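Local coordinates for protein glycerophosphodiester phosphodiesterase (Cytophaga hutchinsonii ATCC 33406, PDB 3CH0) that belongs to the glycerophosphoryl diester phosphodiesterase family and folds as a TIM-type beta/alpha barrel, at residues A[219-224]-A[242-247]; A[172-177]-A[194-199]; A[214-219]-A[236-241]; A[9-14]-A[35-40]. All coordinates share one frame; numbering follows the deposited sequence.

Interaction 1: A[219-224]-A[242-247]. With EDO (1,2-ethanediol), chain E; EDO (1,2-ethanediol), chain D; EDO (1,2-ethanediol), chain H.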
loop_
_atom_site.group_PDB
_atom_site.type_symbol
_atom_site.label_atom_id
_atom_site.label_comp_id
_atom_site.label_asym_id
_atom_site.label_seq_id
_atom_site.Cartn_x
_atom_site.Cartn_y
_atom_site.Cartn_z
ATOM N N PRO A 219 10.751 -1.341 -6.181
ATOM C CA PRO A 219 10.749 -2.636 -6.833
ATOM C C PRO A 219 10.571 -3.825 -5.889
ATOM O O PRO A 219 10.890 -3.729 -4.717
ATOM C CB PRO A 219 12.174 -2.683 -7.402
ATOM C CG PRO A 219 12.973 -2.043 -6.300
ATOM C CD PRO A 219 12.110 -0.938 -5.767
ATOM N N ASP A 220 10.036 -4.907 -6.457
ATOM C CA ASP A 220 10.087 -6.226 -5.823
ATOM C C ASP A 220 11.530 -6.448 -5.385
ATOM O O ASP A 220 12.487 -6.231 -6.177
ATOM C CB ASP A 220 9.645 -7.227 -6.867
ATOM C CG ASP A 220 9.456 -8.622 -6.339
ATOM O OD1 ASP A 220 10.265 -9.069 -5.562
ATOM O OD2 ASP A 220 8.542 -9.320 -6.824
ATOM N N VAL A 221 11.687 -6.858 -4.132
ATOM C CA VAL A 221 12.999 -7.075 -3.556
ATOM C C VAL A 221 13.906 -7.935 -4.440
ATOM O O VAL A 221 15.124 -7.698 -4.472
ATOM C CB VAL A 221 12.880 -7.638 -2.133
ATOM C CG1 VAL A 221 12.141 -8.965 -2.138
ATOM C CG2 VAL A 221 14.264 -7.751 -1.486
ATOM N N THR A 222 13.331 -8.926 -5.118
ATOM C CA THR A 222 14.171 -9.817 -5.917
ATOM C C THR A 222 14.940 -9.070 -7.002
ATOM O O THR A 222 15.965 -9.572 -7.507
ATOM C CB THR A 222 13.373 -10.913 -6.603
ATOM O OG1 THR A 222 12.417 -10.304 -7.493
ATOM C CG2 THR A 222 12.699 -11.831 -5.571
ATOM N N LEU A 223 14.415 -7.908 -7.412
ATOM C CA LEU A 223 14.969 -7.110 -8.502
ATOM C C LEU A 223 16.080 -6.138 -8.091
ATOM O O LEU A 223 16.779 -5.561 -8.952
ATOM C CB LEU A 223 13.846 -6.323 -9.225
ATOM C CG LEU A 223 12.699 -7.107 -9.824
ATOM C CD1 LEU A 223 11.579 -6.136 -10.216
ATOM C CD2 LEU A 223 13.160 -7.934 -11.011
ATOM N N VAL A 224 16.234 -5.941 -6.783
ATOM C CA VAL A 224 17.127 -4.940 -6.287
ATOM C C VAL A 224 18.584 -5.354 -6.467
ATOM O O VAL A 224 18.952 -6.472 -6.165
ATOM C CB VAL A 224 16.862 -4.680 -4.804
ATOM C CG1 VAL A 224 17.846 -3.684 -4.199
ATOM C CG2 VAL A 224 15.413 -4.159 -4.652
ATOM N N TRP A 242 9.933 -3.955 -1.586
ATOM C CA TRP A 242 8.839 -4.685 -0.942
ATOM C C TRP A 242 8.876 -6.146 -1.353
ATOM O O TRP A 242 9.506 -6.440 -2.349
ATOM C CB TRP A 242 7.483 -4.091 -1.395
ATOM C CG TRP A 242 7.346 -3.985 -2.907
ATOM C CD1 TRP A 242 7.674 -2.901 -3.687
ATOM C CD2 TRP A 242 6.894 -4.992 -3.823
ATOM N NE1 TRP A 242 7.417 -3.159 -4.991
ATOM C CE2 TRP A 242 6.952 -4.444 -5.114
ATOM C CE3 TRP A 242 6.429 -6.315 -3.685
ATOM C CZ2 TRP A 242 6.577 -5.188 -6.244
ATOM C CZ3 TRP A 242 6.058 -7.035 -4.816
ATOM C CH2 TRP A 242 6.106 -6.460 -6.078
ATOM N N THR A 243 8.194 -7.043 -0.634
ATOM C CA THR A 243 7.742 -6.914 0.719
ATOM C C THR A 243 8.703 -7.807 1.489
ATOM O O THR A 243 8.779 -9.021 1.248
ATOM C CB THR A 243 6.281 -7.368 0.854
ATOM O OG1 THR A 243 5.447 -6.463 0.100
ATOM C CG2 THR A 243 5.807 -7.348 2.302
ATOM N N VAL A 244 9.442 -7.208 2.414
ATOM C CA VAL A 244 10.622 -7.817 3.031
ATOM C C VAL A 244 10.345 -8.207 4.471
ATOM O O VAL A 244 10.106 -7.358 5.303
ATOM C CB VAL A 244 11.830 -6.918 2.914
ATOM C CG1 VAL A 244 13.095 -7.709 3.263
ATOM C CG2 VAL A 244 11.963 -6.267 1.497
ATOM N N ASN A 245 10.342 -9.535 4.742
ATOM C CA ASN A 245 9.710 -10.077 5.940
ATOM C C ASN A 245 10.667 -10.845 6.866
ATOM O O ASN A 245 10.216 -11.568 7.749
ATOM C CB ASN A 245 8.516 -10.971 5.547
ATOM C CG ASN A 245 7.322 -10.139 5.046
ATOM O OD1 ASN A 245 7.325 -8.925 5.291
ATOM N ND2 ASN A 245 6.306 -10.793 4.476
ATOM N N THR A 246 11.976 -10.716 6.659
ATOM C CA THR A 246 12.965 -11.322 7.542
ATOM C C THR A 246 14.004 -10.289 7.912
ATOM O O THR A 246 14.305 -9.402 7.115
ATOM C CB THR A 246 13.652 -12.615 6.999
ATOM O OG1 THR A 246 14.481 -12.272 5.881
ATOM C CG2 THR A 246 12.612 -13.639 6.636
ATOM N N LYS A 247 14.557 -10.397 9.124
ATOM C CA LYS A 247 15.552 -9.509 9.590
ATOM C C LYS A 247 16.781 -9.536 8.695
ATOM O O LYS A 247 17.343 -8.513 8.376
ATOM C CB LYS A 247 15.917 -9.930 11.023
ATOM C CG LYS A 247 17.069 -9.174 11.603
ATOM C CD LYS A 247 17.375 -9.643 13.054
ATOM C CE LYS A 247 18.439 -8.754 13.713
ATOM N NZ LYS A 247 18.865 -9.396 15.023
HETATM C C1 EDO E . 8.881 -9.788 -2.576
HETATM O O1 EDO E . 7.555 -9.673 -2.098
HETATM C C2 EDO E . 9.152 -11.192 -3.123
HETATM O O2 EDO E . 8.769 -11.295 -4.493
HETATM C C1 EDO D . 10.072 -10.078 -9.840
HETATM O O1 EDO D . 9.911 -10.166 -11.267
HETATM C C2 EDO D . 9.464 -11.298 -9.183
HETATM O O2 EDO D . 9.785 -11.450 -7.815
HETATM C C1 EDO H . 10.613 -11.743 0.424
HETATM O O1 EDO H . 11.850 -12.443 0.158
HETATM C C2 EDO H . 10.044 -12.100 1.801
HETATM O O2 EDO H . 10.807 -11.678 2.916
#

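Interaction 2: A[172-177]-A[194-199]. With EDO (1,2-ethanediol), chain D.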
loop_
_atom_site.group_PDB
_atom_site.type_symbol
_atom_site.label_atom_id
_atom_site.label_comp_id
_atom_site.label_asym_id
_atom_site.label_seq_id
_atom_site.Cartn_x
_atom_site.Cartn_y
_atom_site.Cartn_z
ATOM N N THR A 172 2.608 9.844 -0.007
ATOM C CA THR A 172 3.132 9.345 -1.281
ATOM C C THR A 172 2.100 8.487 -1.945
ATOM O O THR A 172 1.481 7.668 -1.274
ATOM C CB THR A 172 4.414 8.486 -1.059
ATOM O OG1 THR A 172 5.372 9.284 -0.339
ATOM C CG2 THR A 172 5.016 7.983 -2.373
ATOM N N LEU A 173 1.885 8.703 -3.238
ATOM C CA LEU A 173 0.917 7.952 -4.027
ATOM C C LEU A 173 1.744 6.958 -4.847
ATOM O O LEU A 173 2.634 7.360 -5.598
ATOM C CB LEU A 173 0.115 8.873 -4.961
ATOM C CG LEU A 173 -1.095 8.290 -5.656
ATOM C CD1 LEU A 173 -0.697 7.230 -6.712
ATOM C CD2 LEU A 173 -2.191 7.818 -4.647
ATOM N N GLN A 174 1.470 5.673 -4.661
ATOM C CA GLN A 174 2.216 4.632 -5.345
ATOM C C GLN A 174 1.330 3.906 -6.303
ATOM O O GLN A 174 0.119 3.812 -6.131
ATOM C CB GLN A 174 2.858 3.620 -4.403
ATOM C CG GLN A 174 1.853 2.919 -3.528
ATOM C CD GLN A 174 2.414 1.925 -2.504
ATOM O OE1 GLN A 174 3.486 1.333 -2.710
ATOM N NE2 GLN A 174 1.597 1.628 -1.458
ATOM N N SER A 175 1.902 3.442 -7.418
ATOM C CA SER A 175 1.129 2.614 -8.325
ATOM C C SER A 175 2.034 1.829 -9.253
ATOM O O SER A 175 3.127 2.269 -9.593
ATOM C CB SER A 175 0.138 3.438 -9.176
ATOM O OG SER A 175 -0.819 2.631 -9.820
ATOM N N PHE A 176 1.529 0.662 -9.676
ATOM C CA PHE A 176 2.128 -0.034 -10.807
ATOM C C PHE A 176 1.698 0.571 -12.130
ATOM O O PHE A 176 2.325 0.266 -13.201
ATOM C CB PHE A 176 1.672 -1.494 -10.846
ATOM C CG PHE A 176 2.327 -2.370 -9.843
ATOM C CD1 PHE A 176 3.584 -2.900 -10.069
ATOM C CD2 PHE A 176 1.693 -2.722 -8.699
ATOM C CE1 PHE A 176 4.191 -3.710 -9.143
ATOM C CE2 PHE A 176 2.307 -3.565 -7.785
ATOM C CZ PHE A 176 3.580 -4.016 -7.999
ATOM N N ASP A 177 0.567 1.275 -12.126
ATOM C CA ASP A 177 -0.125 1.730 -13.358
ATOM C C ASP A 177 0.512 3.038 -13.758
ATOM O O ASP A 177 0.256 4.051 -13.131
ATOM C CB ASP A 177 -1.614 1.901 -13.092
ATOM C CG ASP A 177 -2.424 2.154 -14.339
ATOM O OD1 ASP A 177 -1.830 2.455 -15.408
ATOM O OD2 ASP A 177 -3.644 2.039 -14.230
ATOM N N SER A 194 5.516 7.205 -5.960
ATOM C CA SER A 194 6.316 6.043 -5.963
ATOM C C SER A 194 5.930 5.083 -7.099
ATOM O O SER A 194 4.748 4.711 -7.281
ATOM C CB SER A 194 6.141 5.307 -4.628
ATOM O OG SER A 194 6.829 4.029 -4.676
ATOM N N TYR A 195 6.956 4.675 -7.868
ATOM C CA TYR A 195 6.786 3.809 -8.976
ATOM C C TYR A 195 7.079 2.353 -8.585
ATOM O O TYR A 195 8.201 1.971 -8.260
ATOM C CB TYR A 195 7.815 4.263 -10.037
ATOM C CG TYR A 195 7.908 3.500 -11.311
ATOM C CD1 TYR A 195 6.787 2.913 -11.896
ATOM C CD2 TYR A 195 9.093 3.530 -12.036
ATOM C CE1 TYR A 195 6.876 2.267 -13.138
ATOM C CE2 TYR A 195 9.205 2.913 -13.249
ATOM C CZ TYR A 195 8.110 2.303 -13.812
ATOM O OH TYR A 195 8.144 1.671 -15.059
ATOM N N LEU A 196 6.000 1.583 -8.549
ATOM C CA LEU A 196 6.044 0.176 -8.246
ATOM C C LEU A 196 6.412 -0.607 -9.492
ATOM O O LEU A 196 5.828 -0.419 -10.560
ATOM C CB LEU A 196 4.711 -0.333 -7.715
ATOM C CG LEU A 196 4.312 0.160 -6.342
ATOM C CD1 LEU A 196 2.829 -0.088 -6.001
ATOM C CD2 LEU A 196 5.223 -0.541 -5.319
ATOM N N VAL A 197 7.398 -1.494 -9.323
ATOM C CA VAL A 197 7.955 -2.298 -10.407
ATOM C C VAL A 197 8.061 -3.744 -9.979
ATOM O O VAL A 197 8.605 -4.064 -8.940
ATOM C CB VAL A 197 9.342 -1.773 -10.859
ATOM C CG1 VAL A 197 9.970 -2.797 -11.880
ATOM C CG2 VAL A 197 9.153 -0.355 -11.386
ATOM N N GLU A 198 7.538 -4.624 -10.821
ATOM C CA GLU A 198 7.675 -6.084 -10.566
ATOM C C GLU A 198 8.149 -6.919 -11.769
ATOM O O GLU A 198 8.170 -8.132 -11.661
ATOM C CB GLU A 198 6.377 -6.662 -9.990
ATOM C CG GLU A 198 5.236 -6.687 -10.898
ATOM C CD GLU A 198 4.005 -7.313 -10.258
ATOM O OE1 GLU A 198 4.123 -7.918 -9.159
ATOM O OE2 GLU A 198 2.935 -7.181 -10.885
ATOM N N THR A 199 8.473 -6.296 -12.888
ATOM C CA THR A 199 8.812 -7.027 -14.109
ATOM C C THR A 199 10.333 -7.018 -14.261
ATOM O O THR A 199 11.049 -6.195 -13.726
ATOM C CB THR A 199 8.128 -6.376 -15.332
ATOM O OG1 THR A 199 8.432 -4.987 -15.316
ATOM C CG2 THR A 199 6.638 -6.563 -15.265
HETATM C C1 EDO D . 10.072 -10.078 -9.840
HETATM O O1 EDO D . 9.911 -10.166 -11.267
HETATM C C2 EDO D . 9.464 -11.298 -9.183
HETATM O O2 EDO D . 9.785 -11.450 -7.815
HETATM O O HOH W 1 6.054 2.224 -2.842
HETATM O O HOH W 2 4.895 -0.821 -13.109
#

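Interaction 3: A[214-219]-A[236-241]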
loop_
_atom_site.group_PDB
_atom_site.type_symbol
_atom_site.label_atom_id
_atom_site.label_comp_id
_atom_site.label_asym_id
_atom_site.label_seq_id
_atom_site.Cartn_x
_atom_site.Cartn_y
_atom_site.Cartn_z
ATOM N N PRO A 214 10.125 9.835 -10.768
ATOM C CA PRO A 214 9.322 9.882 -9.551
ATOM C C PRO A 214 10.198 10.056 -8.310
ATOM O O PRO A 214 11.424 9.903 -8.353
ATOM C CB PRO A 214 8.660 8.485 -9.531
ATOM C CG PRO A 214 9.670 7.608 -10.195
ATOM C CD PRO A 214 10.289 8.489 -11.288
ATOM N N ALA A 215 9.556 10.354 -7.191
ATOM C CA ALA A 215 10.278 10.462 -5.941
ATOM C C ALA A 215 10.940 9.155 -5.433
ATOM O O ALA A 215 12.044 9.180 -4.845
ATOM C CB ALA A 215 9.385 11.025 -4.835
ATOM N N VAL A 216 10.196 8.057 -5.611
ATOM C CA VAL A 216 10.569 6.773 -5.045
ATOM C C VAL A 216 10.522 5.744 -6.157
ATOM O O VAL A 216 9.589 5.753 -6.956
ATOM C CB VAL A 216 9.652 6.378 -3.873
ATOM C CG1 VAL A 216 9.938 4.996 -3.351
ATOM C CG2 VAL A 216 9.738 7.397 -2.750
ATOM N N TYR A 217 11.553 4.895 -6.192
ATOM C CA TYR A 217 11.561 3.712 -7.002
ATOM C C TYR A 217 11.299 2.552 -6.031
ATOM O O TYR A 217 12.013 2.385 -5.030
ATOM C CB TYR A 217 12.917 3.550 -7.698
ATOM C CG TYR A 217 12.949 2.475 -8.724
ATOM C CD1 TYR A 217 12.321 2.628 -9.962
ATOM C CD2 TYR A 217 13.574 1.284 -8.455
ATOM C CE1 TYR A 217 12.314 1.636 -10.913
ATOM C CE2 TYR A 217 13.580 0.302 -9.387
ATOM C CZ TYR A 217 12.978 0.476 -10.644
ATOM O OH TYR A 217 12.946 -0.500 -11.629
ATOM N N SER A 218 10.279 1.760 -6.304
ATOM C CA SER A 218 9.793 0.772 -5.321
ATOM C C SER A 218 9.637 -0.585 -6.031
ATOM O O SER A 218 8.530 -0.964 -6.425
ATOM C CB SER A 218 8.480 1.257 -4.695
ATOM O OG SER A 218 8.082 0.440 -3.626
ATOM N N PRO A 219 10.751 -1.341 -6.181
ATOM C CA PRO A 219 10.749 -2.636 -6.833
ATOM C C PRO A 219 10.571 -3.825 -5.889
ATOM O O PRO A 219 10.890 -3.729 -4.717
ATOM C CB PRO A 219 12.174 -2.683 -7.402
ATOM C CG PRO A 219 12.973 -2.043 -6.300
ATOM C CD PRO A 219 12.110 -0.938 -5.767
ATOM N N GLY A 236 18.291 11.127 -7.974
ATOM C CA GLY A 236 17.603 11.809 -6.904
ATOM C C GLY A 236 16.407 11.019 -6.358
ATOM O O GLY A 236 15.647 11.535 -5.548
HETATM N N MSE A 237 16.295 9.744 -6.747
HETATM C CA MSE A 237 15.206 8.861 -6.247
HETATM C C MSE A 237 15.628 8.175 -4.973
HETATM O O MSE A 237 16.807 7.868 -4.794
HETATM C CB MSE A 237 14.866 7.776 -7.247
HETATM C CG MSE A 237 14.218 8.339 -8.455
HETATM SE SE MSE A 237 13.581 6.985 -9.643
HETATM C CE MSE A 237 15.258 6.427 -10.213
ATOM N N ARG A 238 14.652 7.885 -4.110
ATOM C CA ARG A 238 14.835 6.983 -2.999
ATOM C C ARG A 238 14.356 5.608 -3.434
ATOM O O ARG A 238 13.528 5.493 -4.337
ATOM C CB ARG A 238 14.057 7.427 -1.796
ATOM C CG ARG A 238 14.753 8.708 -1.222
ATOM C CD ARG A 238 14.041 9.332 -0.098
ATOM N NE ARG A 238 12.832 9.967 -0.576
ATOM C CZ ARG A 238 11.587 9.544 -0.330
ATOM N NH1 ARG A 238 11.386 8.463 0.435
ATOM N NH2 ARG A 238 10.546 10.234 -0.829
ATOM N N VAL A 239 14.975 4.599 -2.862
ATOM C CA VAL A 239 14.698 3.201 -3.208
ATOM C C VAL A 239 14.113 2.467 -1.997
ATOM O O VAL A 239 14.748 2.352 -0.956
ATOM C CB VAL A 239 15.948 2.451 -3.729
ATOM C CG1 VAL A 239 15.560 0.982 -4.104
ATOM C CG2 VAL A 239 16.532 3.218 -4.944
ATOM N N ILE A 240 12.874 1.984 -2.140
ATOM C CA ILE A 240 12.106 1.370 -1.061
ATOM C C ILE A 240 11.465 0.072 -1.556
ATOM O O ILE A 240 10.385 0.096 -2.138
ATOM C CB ILE A 240 11.015 2.313 -0.499
ATOM C CG1 ILE A 240 11.666 3.645 -0.082
ATOM C CG2 ILE A 240 10.318 1.696 0.687
ATOM C CD1 ILE A 240 10.691 4.644 0.510
ATOM N N PRO A 241 12.169 -1.055 -1.371
ATOM C CA PRO A 241 11.648 -2.321 -1.873
ATOM C C PRO A 241 10.593 -2.968 -0.985
ATOM O O PRO A 241 10.436 -2.613 0.184
ATOM C CB PRO A 241 12.866 -3.224 -1.925
ATOM C CG PRO A 241 13.921 -2.580 -1.190
ATOM C CD PRO A 241 13.516 -1.194 -0.792
HETATM O O HOH W 3 13.169 11.455 -3.828
#

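Interaction 4: A[9-14]-A[35-40]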
loop_
_atom_site.group_PDB
_atom_site.type_symbol
_atom_site.label_atom_id
_atom_site.label_comp_id
_atom_site.label_asym_id
_atom_site.label_seq_id
_atom_site.Cartn_x
_atom_site.Cartn_y
_atom_site.Cartn_z
ATOM N N PHE A 9 15.622 6.815 7.554
ATOM C CA PHE A 9 15.152 5.558 6.956
ATOM C C PHE A 9 13.622 5.448 7.084
ATOM O O PHE A 9 13.066 5.769 8.165
ATOM C CB PHE A 9 15.823 4.413 7.691
ATOM C CG PHE A 9 15.762 3.090 6.947
ATOM C CD1 PHE A 9 16.594 2.837 5.873
ATOM C CD2 PHE A 9 14.860 2.101 7.325
ATOM C CE1 PHE A 9 16.559 1.599 5.224
ATOM C CE2 PHE A 9 14.835 0.873 6.673
ATOM C CZ PHE A 9 15.670 0.618 5.640
ATOM N N ASP A 10 12.976 4.942 6.039
ATOM C CA ASP A 10 11.508 4.855 6.005
ATOM C C ASP A 10 11.043 3.425 6.296
ATOM O O ASP A 10 11.117 2.566 5.428
ATOM C CB ASP A 10 11.013 5.330 4.644
ATOM C CG ASP A 10 9.531 5.482 4.588
ATOM O OD1 ASP A 10 8.849 5.211 5.596
ATOM O OD2 ASP A 10 9.053 5.906 3.513
ATOM N N ILE A 11 10.606 3.182 7.532
ATOM C CA ILE A 11 10.009 1.913 7.949
ATOM C C ILE A 11 8.513 1.980 7.611
ATOM O O ILE A 11 7.792 2.734 8.231
ATOM C CB ILE A 11 10.166 1.663 9.471
ATOM C CG1 ILE A 11 11.642 1.555 9.836
ATOM C CG2 ILE A 11 9.428 0.411 9.903
ATOM C CD1 ILE A 11 11.909 1.673 11.321
ATOM N N GLN A 12 8.089 1.174 6.628
ATOM C CA GLN A 12 6.715 1.153 6.141
ATOM C C GLN A 12 6.019 -0.129 6.598
ATOM O O GLN A 12 6.476 -1.234 6.299
ATOM C CB GLN A 12 6.571 1.260 4.619
ATOM C CG GLN A 12 7.309 2.437 4.038
ATOM C CD GLN A 12 6.686 2.946 2.741
ATOM O OE1 GLN A 12 5.696 2.379 2.255
ATOM N NE2 GLN A 12 7.244 4.007 2.195
ATOM N N GLY A 13 4.891 0.014 7.273
ATOM C CA GLY A 13 4.056 -1.128 7.628
ATOM C C GLY A 13 3.163 -1.511 6.472
ATOM O O GLY A 13 2.284 -0.747 6.092
ATOM N N HIS A 14 3.435 -2.679 5.842
ATOM C CA HIS A 14 2.731 -3.128 4.641
ATOM C C HIS A 14 1.273 -3.448 5.006
ATOM O O HIS A 14 1.039 -4.331 5.860
ATOM C CB HIS A 14 3.421 -4.381 4.053
ATOM C CG HIS A 14 2.907 -4.847 2.731
ATOM N ND1 HIS A 14 2.524 -6.156 2.498
ATOM C CD2 HIS A 14 2.744 -4.188 1.554
ATOM C CE1 HIS A 14 2.173 -6.277 1.220
ATOM N NE2 HIS A 14 2.322 -5.103 0.626
ATOM N N LEU A 35 3.526 1.014 17.179
ATOM C CA LEU A 35 4.852 0.419 17.135
ATOM C C LEU A 35 5.880 1.458 16.810
ATOM O O LEU A 35 7.047 1.317 17.223
ATOM C CB LEU A 35 4.910 -0.681 16.060
ATOM C CG LEU A 35 4.401 -2.082 16.340
ATOM C CD1 LEU A 35 4.456 -2.978 15.053
ATOM C CD2 LEU A 35 5.164 -2.766 17.460
ATOM N N GLY A 36 5.474 2.467 16.035
ATOM C CA GLY A 36 6.341 3.544 15.658
ATOM C C GLY A 36 6.823 3.539 14.232
ATOM O O GLY A 36 7.851 4.157 13.926
ATOM N N VAL A 37 6.054 2.935 13.323
ATOM C CA VAL A 37 6.483 3.003 11.938
ATOM C C VAL A 37 6.575 4.416 11.396
ATOM O O VAL A 37 5.873 5.334 11.859
ATOM C CB VAL A 37 5.604 2.161 10.998
ATOM C CG1 VAL A 37 5.591 0.697 11.505
ATOM C CG2 VAL A 37 4.178 2.731 10.835
ATOM N N THR A 38 7.407 4.607 10.384
ATOM C CA THR A 38 7.509 5.896 9.771
ATOM C C THR A 38 6.243 6.180 8.919
ATOM O O THR A 38 5.758 7.315 8.842
ATOM C CB THR A 38 8.711 5.906 8.814
ATOM O OG1 THR A 38 9.864 5.357 9.433
ATOM C CG2 THR A 38 8.943 7.341 8.269
ATOM N N THR A 39 5.756 5.127 8.254
ATOM C CA THR A 39 4.756 5.229 7.185
ATOM C C THR A 39 3.771 4.075 7.260
ATOM O O THR A 39 4.179 2.903 7.476
ATOM C CB THR A 39 5.480 5.139 5.842
ATOM O OG1 THR A 39 6.450 6.208 5.761
ATOM C CG2 THR A 39 4.541 5.255 4.600
ATOM N N LEU A 40 2.505 4.418 7.105
ATOM C CA LEU A 40 1.467 3.408 6.907
ATOM C C LEU A 40 1.384 3.203 5.390
ATOM O O LEU A 40 1.149 4.163 4.657
ATOM C CB LEU A 40 0.139 3.903 7.414
ATOM C CG LEU A 40 0.101 4.343 8.903
ATOM C CD1 LEU A 40 -1.298 4.893 9.245
ATOM C CD2 LEU A 40 0.442 3.150 9.778
#

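Interaction 1: A[219-224]-A[242-247]
The indole of W242 lies over the backbone of P219 and D220. Here two beta-to-alpha loops of a TIM-type barrel meet, one leaving strand 216-219 and the other strand 238-239. D220 CA sits over the six-membered ring in a CH-pi contact, 3.7 Å from its centroid. On the same face the carbonyl carbon of P219 and the D220 N lie nearer the ring's rim. D220 CB carries the contact on to W242 CH2, also at 3.7 Å. The chi1 of W242 (52°) sets its CG between the backbone N and the carbonyl carbon. This folds the indole back over the other loop, although its CB starts away from it. NE1 donates to S218 O, which helps fix the rotation of the ring. Two backbone bonds tie the same loops together: W242 N gives to P219 O at 3.3 Å, and V221 N gives to W242 O at 2.8 Å. Beyond them V221 CB packs on V244 CG2 at 4.0 Å, and both valines touch L253 of helix 247-256. D220 turns its carboxylate back along its own loop, with CG anti to N (chi1 -172°). There OD1 accepts from T222 N in an Asx turn. The peptide before T243 is cis. A 1,2-ethanediol bridges the loops: its O2 donates to D220 OD1 at 2.9 Å, and its O1 accepts from T243 N at 3.1 Å in an almost straight bond of 178°.

Interaction 2: A[172-177]-A[194-199]
F176 lays one ring face on L196, where two neighbouring parallel strands of the TIM-type barrel end. L196 CB stands over the middle of the F176 ring, 3.6 Å from its centroid and 9° off the normal, a CH-pi contact. E198 comes to the opposite face. Its CG is 3.6 Å from F176 CE1, and its OE2 lies above the rim with the carboxylate turned 34° from the ring plane. The strands belong to the beta-alpha-beta unit of strand 171-175, helix 178-187 and strand 192-197. Their backbone bonds run S194 N to L173 O, S175 N to S194 O, and L196 N to S175 O. Q174 and S194 share the face toward the barrel interior, with their CB atoms 3.7 Å apart. S175 and Y195 point to the other face and touch helix 178-187. Q174 reaches inward with its chain extended beyond CG, and NE2 donates to E41 OE2. Q174 OE1 rests 3.6 Å from L196 CD1. A water joins that OE1 to S194 OG, 2.7 Å from each. Where the strands part, a second water donates to F176 O at 2.8 Å and to L196 O at 2.7 Å.

Interaction 3: A[214-219]-A[236-241]
M237, Y217 and R238 carry this contact between two adjacent parallel strands of the TIM-type barrel. The strands belong to the beta-alpha-beta unit of strand 216-219, helix 226-234 and strand 238-239. M237 is a selenomethionine tucked beside P214 and Y217. Its CG is 3.2 Å from P214 O. Its SE is 4.0 Å from both P214 CD and Y217 CB. L207 of helix 203-207 and A232 of helix 226-234 also touch M237, so it lies between the strands and these helices. Y217 meets M237 through CB. With CG anti to N (chi1 -171°), its ring leads away to L203, Q206 and L207. The Y217 backbone is gripped twice by the other strand. Its N gives to R238 O at 2.8 Å, and its O receives I240 N at 3.0 Å. R238 lies with V216 on the other face of the sheet. V216 CG2 sits over one face of the guanidinium, 3.5 Å from R238 NH2, and V216 CG1 meets I240 CG1 at 3.9 Å. R238 N gives to A215 O. A water also donates to A215 O and to the O of G236, which ends helix 226-234 in a Schellman motif. At the far end S218 OG gives to I240 O at 2.8 Å, nearly in line with the carbonyl bond (172°).

Interaction 4: A[9-14]-A[35-40]
The carboxylate of D10 takes T39 OG1 at OD1, on the syn side and 16° out of its plane, at 2.6 Å. Q12 NE2 reaches D10 OD2 from above the carboxylate plane, 55° out of it, at 2.9 Å. T38 CG2 lies on the opposite side of that plane, 3.4 Å from D10 OD1. The Q12 amide carries T39 CG2 over one face, 3.7 Å from Q12 CD, and donates to D10 close to its own plane. Its OE1 accepts from N134 ND2, so both ends of the amide are held. The two donors on the buried D10 would probably stabilise its charged form. These groups sit in the beta-alpha-beta unit of strand 10-13, helix 26-35 and strand 39-46, part of the TIM-type barrel. G36 closes the helix with a Schellman motif, and the chain then turns into the next strand. T38 stands in for a regular backbone partner here. With OG1 anti to its carbonyl carbon (chi1 -47°), it accepts from I11 N at 3.0 Å. I11 O receives T39 N at 3.1 Å and, weakly, T38 N. Further on G13 N gives to T39 O at 3.0 Å, a routine parallel-strand bond. H14 follows at the strand end, and its NE2 binds a citric acid molecule. On the outer side I11 CG2 touches V37 CG1 at 4.2 Å.

In the fold
Interactions 2, 3 and 4 are buried pairs of parallel strands in one curled sheet. Interaction 1 is only partly buried and lies in the loops that follow the strands of interaction 3, with P219 common to both. Interactions 2 and 3 sit side by side, because strands 192-197 and 216-219 are neighbours. Interaction 4 is in another part of the barrel, but I240 of interaction 3 packs on D10 and Q12. The chemistry changes with place. Interaction 4 adds polar side-chain bonds among D10, Q12 and T39 to its strand pairing. Interaction 3 combines backbone bonds with largely apolar packing on both sheet faces. Aromatic rings mark the strand ends in interactions 1 and 2, where W242 also packs on L196.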